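Local coordinates for catechol 1,2-dioxygenase (Acinetobacter sp., PDB 1DMH), which uses a ferric iron to cleave the aromatic ring of catechol between its two hydroxyl carbons, with O2, giving cis,cis-muconate, at residues A[233-238]-A[293-298]. Numbering follows the deposited sequence.
Sequences GHRKLT and TRLVDG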
loop_
_atom_site.group_PDB
_atom_site.type_symbol
_atom_site.label_atom_id
_atom_site.label_comp_id
_atom_site.label_asym_id
_atom_site.label_seq_id
_atom_site.Cartn_x
_atom_site.Cartn_y
_atom_site.Cartn_z
ATOM N N GLY A 233 19.246 -32.436 -5.834
ATOM C CA GLY A 233 19.361 -32.494 -7.280
ATOM C C GLY A 233 18.181 -31.946 -8.071
ATOM O O GLY A 233 18.224 -31.880 -9.304
ATOM N N HIS A 234 17.117 -31.541 -7.387
ATOM C CA HIS A 234 15.946 -31.019 -8.104
ATOM C C HIS A 234 15.542 -29.649 -7.604
ATOM O O HIS A 234 15.908 -29.241 -6.482
ATOM C CB HIS A 234 14.742 -31.951 -7.955
ATOM C CG HIS A 234 14.950 -33.310 -8.535
ATOM N ND1 HIS A 234 15.740 -34.263 -7.928
ATOM C CD2 HIS A 234 14.494 -33.869 -9.682
ATOM C CE1 HIS A 234 15.758 -35.352 -8.676
ATOM N NE2 HIS A 234 15.011 -35.140 -9.746
ATOM N N ARG A 235 14.788 -28.946 -8.442
ATOM C CA ARG A 235 14.299 -27.618 -8.082
ATOM C C ARG A 235 13.105 -27.797 -7.145
ATOM O O ARG A 235 12.438 -28.838 -7.159
ATOM C CB ARG A 235 13.873 -26.838 -9.337
ATOM C CG ARG A 235 14.999 -26.671 -10.374
ATOM C CD ARG A 235 14.593 -25.729 -11.510
ATOM N NE ARG A 235 13.398 -26.191 -12.205
ATOM C CZ ARG A 235 12.771 -25.500 -13.155
ATOM N NH1 ARG A 235 13.222 -24.303 -13.543
ATOM N NH2 ARG A 235 11.685 -26.010 -13.724
ATOM N N LYS A 236 12.845 -26.795 -6.317
ATOM C CA LYS A 236 11.723 -26.874 -5.387
ATOM C C LYS A 236 10.428 -26.610 -6.166
ATOM O O LYS A 236 10.309 -25.610 -6.902
ATOM C CB LYS A 236 11.893 -25.858 -4.275
ATOM C CG LYS A 236 10.880 -25.966 -3.201
ATOM C CD LYS A 236 11.186 -24.894 -2.182
ATOM C CE LYS A 236 10.307 -25.047 -0.960
ATOM N NZ LYS A 236 10.807 -24.157 0.135
ATOM N N LEU A 237 9.470 -27.522 -6.019
ATOM C CA LEU A 237 8.194 -27.421 -6.730
ATOM C C LEU A 237 7.155 -26.760 -5.839
ATOM O O LEU A 237 7.004 -27.130 -4.681
ATOM C CB LEU A 237 7.661 -28.827 -7.095
ATOM C CG LEU A 237 6.698 -29.136 -8.260
ATOM C CD1 LEU A 237 5.881 -30.321 -7.852
ATOM C CD2 LEU A 237 5.871 -27.961 -8.672
ATOM N N THR A 238 6.442 -25.777 -6.373
ATOM C CA THR A 238 5.358 -25.135 -5.643
ATOM C C THR A 238 4.123 -25.387 -6.497
ATOM O O THR A 238 4.116 -25.052 -7.682
ATOM C CB THR A 238 5.547 -23.602 -5.509
ATOM O OG1 THR A 238 6.704 -23.345 -4.709
ATOM C CG2 THR A 238 4.299 -22.935 -4.858
ATOM N N THR A 293 11.702 -31.511 -11.424
ATOM C CA THR A 293 12.651 -31.154 -12.467
ATOM C C THR A 293 14.038 -30.983 -11.829
ATOM O O THR A 293 14.172 -30.653 -10.638
ATOM C CB THR A 293 12.240 -29.851 -13.197
ATOM O OG1 THR A 293 12.137 -28.787 -12.249
ATOM C CG2 THR A 293 10.892 -30.014 -13.876
ATOM N N ARG A 294 15.068 -31.236 -12.633
ATOM C CA ARG A 294 16.453 -31.127 -12.194
ATOM C C ARG A 294 16.910 -29.679 -12.098
ATOM O O ARG A 294 16.354 -28.791 -12.760
ATOM C CB ARG A 294 17.396 -31.831 -13.179
ATOM C CG ARG A 294 17.465 -33.337 -13.106
ATOM C CD ARG A 294 18.739 -33.793 -13.827
ATOM N NE ARG A 294 18.998 -35.221 -13.664
ATOM C CZ ARG A 294 18.326 -36.187 -14.289
ATOM N NH1 ARG A 294 17.340 -35.878 -15.131
ATOM N NH2 ARG A 294 18.648 -37.462 -14.085
ATOM N N LEU A 295 17.943 -29.462 -11.289
ATOM C CA LEU A 295 18.538 -28.144 -11.114
ATOM C C LEU A 295 19.075 -27.702 -12.475
ATOM O O LEU A 295 19.302 -28.528 -13.358
ATOM C CB LEU A 295 19.681 -28.202 -10.098
ATOM C CG LEU A 295 19.291 -28.529 -8.659
ATOM C CD1 LEU A 295 20.541 -28.659 -7.821
ATOM C CD2 LEU A 295 18.387 -27.436 -8.093
ATOM N N VAL A 296 19.261 -26.398 -12.643
ATOM C CA VAL A 296 19.757 -25.862 -13.901
ATOM C C VAL A 296 21.164 -25.356 -13.614
ATOM O O VAL A 296 21.349 -24.401 -12.861
ATOM C CB VAL A 296 18.834 -24.719 -14.411
ATOM C CG1 VAL A 296 19.384 -24.132 -15.688
ATOM C CG2 VAL A 296 17.441 -25.260 -14.649
ATOM N N ASP A 297 22.144 -26.034 -14.205
ATOM C CA ASP A 297 23.557 -25.731 -14.005
ATOM C C ASP A 297 23.871 -25.644 -12.515
ATOM O O ASP A 297 24.490 -24.681 -12.036
ATOM C CB ASP A 297 23.962 -24.436 -14.727
ATOM C CG ASP A 297 23.779 -24.527 -16.254
ATOM O OD1 ASP A 297 24.254 -25.519 -16.883
ATOM O OD2 ASP A 297 23.165 -23.591 -16.828
ATOM N N GLY A 298 23.420 -26.672 -11.795
ATOM C CA GLY A 298 23.645 -26.767 -10.372
ATOM C C GLY A 298 22.859 -25.827 -9.492
ATOM O O GLY A 298 23.105 -25.774 -8.297
HETATM O O HOH W 1 10.974 -29.842 -9.338
#
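A bend at chi3 (-58°) in the otherwise extended outer chain of Arg-235, together with a Thr-293 chi1 of 58° that sets OG1 between its own backbone N and carbonyl carbon, brings guanidinium and hydroxyl together. Thr-293 OG1 lies at the guanidinium edge, in its plane, and accepts from both nitrogens of that edge: Arg-235 NE at 2.9 Å (N-H...O 156°) and, less straight, Arg-235 NH2 at 3.2 Å. NH1 forms a salt bridge with Asp-92 of helix 80-94, so the buried cation is held from a second direction. The backbones, running roughly perpendicular, are joined at a single beta bridge, His-234 with Arg-294, where Arg-235 N donates to Thr-293 O (2.8 Å) and Leu-295 N to Gly-233 O (3.1 Å). This bridge ties the chain running into strand 237-243 to the loop leaving strand 283-291, at the surface of the intradiol dioxygenase beta domain, well away from the iron. One water extends the link, donating to Arg-235 O and accepting from Thr-293 N, each at 2.8 Å. Leu-295 lays its two methyls against the backbone of Gly-233 and His-234, CD2 lying 3.5 Å from His-234 O, while Arg-294 extends to a salt bridge with Asp-144.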